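Hypothetical protein yycE (Bacillus subtilis, PDB 1TWU) is of unknown function but belongs to the vicinal oxygen chelate superfamily and is putatively related to glyoxalases and fosfomycin resistance proteins. Local coordinates at residues A[26-31]-A[121-126]. Residues are numbered along the deposited sequence; the frame is centred on the assembly and turned at random.
Sequences IRFYEE and EDPDGW
Phe28 and Tyr29, neighbours on helix 22-32, meet Asp122 in the hairpin loop between strands 117-121 and 127-131, joining the two βαβββ modules of the vicinal oxygen chelate fold. Tyr29 OH donates to Asp122 OD2 at 2.8 Å. It approaches that oxygen on its anti side, 24° out of the carboxylate plane, while OD2 itself lies at the edge of the phenol ring; ring and carboxylate planes are nearly perpendicular (83°). On the Phe28 side the contact is a CH-pi interaction: Asp122 CB sits over one face, 3.8 Å from the ring centroid. Beside it, Pro123 CD packs against Phe28 CB at 3.5 Å. With CG anti to the backbone N (chi1 178°), Phe28 extends toward the loop, and its CD2 covers the centre of one Tyr29 face. Trp126 meets the same hydroxyl with the edge of its indole, CE3 lying 3.4 Å from Tyr29 OH.

In the next shell, Tyr103 meets Phe28 edge-to-face, and Ile128 of strand 127-131 touches Phe28, Tyr29 and Asp122. The carboxylate is fixed from its own loop, a type I turn from Asp122 to Gly125 overlaid by an Asx turn, in which Asp122 OD1 accepts from Asp124 N at 2.8 Å; the same oxygen also accepts from Trp126 N at 2.9 Å, the two N-H groups arriving from opposite faces of the carboxylate plane.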
loop_
_atom_site.group_PDB
_atom_site.type_symbol
_atom_site.label_atom_id
_atom_site.label_comp_id
_atom_site.label_asym_id
_atom_site.label_seq_id
_atom_site.Cartn_x
_atom_site.Cartn_y
_atom_site.Cartn_z
ATOM N N ILE A 26 -3.688 -16.111 0.000
ATOM C CA ILE A 26 -5.144 -16.194 -0.054
ATOM C C ILE A 26 -5.738 -16.640 1.286
ATOM O O ILE A 26 -6.762 -16.107 1.730
ATOM C CB ILE A 26 -5.594 -17.155 -1.176
ATOM C CG1 ILE A 26 -5.228 -16.551 -2.530
ATOM C CG2 ILE A 26 -7.090 -17.400 -1.095
ATOM C CD1 ILE A 26 -5.469 -17.471 -3.702
ATOM N N ARG A 27 -5.096 -17.612 1.931
ATOM C CA ARG A 27 -5.568 -18.088 3.225
ATOM C C ARG A 27 -5.546 -16.968 4.267
ATOM O O ARG A 27 -6.486 -16.815 5.045
ATOM C CB ARG A 27 -4.715 -19.255 3.722
ATOM C CG ARG A 27 -5.091 -19.707 5.129
ATOM C CD ARG A 27 -4.366 -20.979 5.511
ATOM N NE ARG A 27 -4.812 -21.541 6.786
ATOM C CZ ARG A 27 -4.322 -21.210 7.976
ATOM N NH1 ARG A 27 -3.360 -20.306 8.081
ATOM N NH2 ARG A 27 -4.783 -21.807 9.066
ATOM N N PHE A 28 -4.473 -16.184 4.276
ATOM C CA PHE A 28 -4.341 -15.089 5.231
ATOM C C PHE A 28 -5.360 -13.981 4.984
ATOM O O PHE A 28 -6.089 -13.575 5.898
ATOM C CB PHE A 28 -2.934 -14.482 5.155
ATOM C CG PHE A 28 -2.724 -13.303 6.083
ATOM C CD1 PHE A 28 -2.408 -13.497 7.428
ATOM C CD2 PHE A 28 -2.857 -11.997 5.614
ATOM C CE1 PHE A 28 -2.228 -12.408 8.292
ATOM C CE2 PHE A 28 -2.682 -10.906 6.466
ATOM C CZ PHE A 28 -2.366 -11.112 7.809
ATOM N N TYR A 29 -5.407 -13.493 3.746
ATOM C CA TYR A 29 -6.301 -12.395 3.384
ATOM C C TYR A 29 -7.769 -12.727 3.211
ATOM O O TYR A 29 -8.634 -11.951 3.623
ATOM C CB TYR A 29 -5.776 -11.694 2.125
ATOM C CG TYR A 29 -4.533 -10.906 2.416
ATOM C CD1 TYR A 29 -4.608 -9.658 3.026
ATOM C CD2 TYR A 29 -3.268 -11.451 2.179
ATOM C CE1 TYR A 29 -3.444 -8.966 3.405
ATOM C CE2 TYR A 29 -2.097 -10.774 2.554
ATOM C CZ TYR A 29 -2.192 -9.535 3.167
ATOM O OH TYR A 29 -1.050 -8.879 3.560
ATOM N N GLU A 30 -8.063 -13.871 2.614
ATOM C CA GLU A 30 -9.449 -14.224 2.406
ATOM C C GLU A 30 -10.015 -14.986 3.596
ATOM O O GLU A 30 -11.078 -14.641 4.109
ATOM C CB GLU A 30 -9.596 -15.038 1.127
ATOM C CG GLU A 30 -10.838 -14.677 0.356
ATOM C CD GLU A 30 -10.999 -15.485 -0.910
ATOM O OE1 GLU A 30 -9.985 -15.712 -1.613
ATOM O OE2 GLU A 30 -12.146 -15.878 -1.210
ATOM N N GLU A 31 -9.305 -16.015 4.042
ATOM C CA GLU A 31 -9.764 -16.792 5.184
ATOM C C GLU A 31 -9.475 -16.083 6.500
ATOM O O GLU A 31 -10.268 -16.153 7.436
ATOM C CB GLU A 31 -9.091 -18.158 5.224
ATOM C CG GLU A 31 -9.363 -19.045 4.037
ATOM C CD GLU A 31 -8.947 -20.485 4.309
ATOM O OE1 GLU A 31 -8.594 -21.201 3.340
ATOM O OE2 GLU A 31 -8.984 -20.906 5.495
ATOM N N GLU A 121 2.320 -10.622 11.222
ATOM C CA GLU A 121 2.986 -10.711 9.921
ATOM C C GLU A 121 2.170 -11.570 8.970
ATOM O O GLU A 121 1.624 -12.600 9.371
ATOM C CB GLU A 121 4.372 -11.330 10.043
ATOM C CG GLU A 121 5.360 -10.535 10.840
ATOM C CD GLU A 121 6.763 -11.087 10.683
ATOM O OE1 GLU A 121 6.932 -12.321 10.807
ATOM O OE2 GLU A 121 7.693 -10.287 10.435
ATOM N N ASP A 122 2.079 -11.152 7.711
ATOM C CA ASP A 122 1.335 -11.937 6.739
ATOM C C ASP A 122 2.308 -13.021 6.266
ATOM O O ASP A 122 3.471 -13.016 6.670
ATOM C CB ASP A 122 0.794 -11.027 5.610
ATOM C CG ASP A 122 1.795 -10.761 4.491
ATOM O OD1 ASP A 122 3.018 -10.969 4.659
ATOM O OD2 ASP A 122 1.336 -10.310 3.418
ATOM N N PRO A 123 1.853 -13.971 5.433
ATOM C CA PRO A 123 2.743 -15.038 4.959
ATOM C C PRO A 123 4.124 -14.612 4.435
ATOM O O PRO A 123 5.091 -15.375 4.539
ATOM C CB PRO A 123 1.903 -15.729 3.887
ATOM C CG PRO A 123 0.515 -15.543 4.388
ATOM C CD PRO A 123 0.516 -14.107 4.833
ATOM N N ASP A 124 4.225 -13.404 3.884
ATOM C CA ASP A 124 5.496 -12.941 3.344
ATOM C C ASP A 124 6.204 -11.870 4.153
ATOM O O ASP A 124 7.078 -11.175 3.634
ATOM C CB ASP A 124 5.325 -12.467 1.898
ATOM C CG ASP A 124 4.998 -13.608 0.947
ATOM O OD1 ASP A 124 5.635 -14.680 1.066
ATOM O OD2 ASP A 124 4.113 -13.433 0.079
ATOM N N GLY A 125 5.820 -11.730 5.418
ATOM C CA GLY A 125 6.482 -10.776 6.288
ATOM C C GLY A 125 6.030 -9.335 6.260
ATOM O O GLY A 125 6.694 -8.475 6.839
ATOM N N TRP A 126 4.929 -9.050 5.573
ATOM C CA TRP A 126 4.426 -7.685 5.545
ATOM C C TRP A 126 3.812 -7.493 6.930
ATOM O O TRP A 126 3.149 -8.396 7.437
ATOM C CB TRP A 126 3.368 -7.518 4.448
ATOM C CG TRP A 126 3.098 -6.074 4.090
ATOM C CD1 TRP A 126 3.893 -4.988 4.374
ATOM C CD2 TRP A 126 1.984 -5.565 3.343
ATOM N NE1 TRP A 126 3.339 -3.845 3.850
ATOM C CE2 TRP A 126 2.170 -4.169 3.213
ATOM C CE3 TRP A 126 0.850 -6.155 2.766
ATOM C CZ2 TRP A 126 1.260 -3.354 2.529
ATOM C CZ3 TRP A 126 -0.051 -5.345 2.084
ATOM C CH2 TRP A 126 0.161 -3.961 1.973
#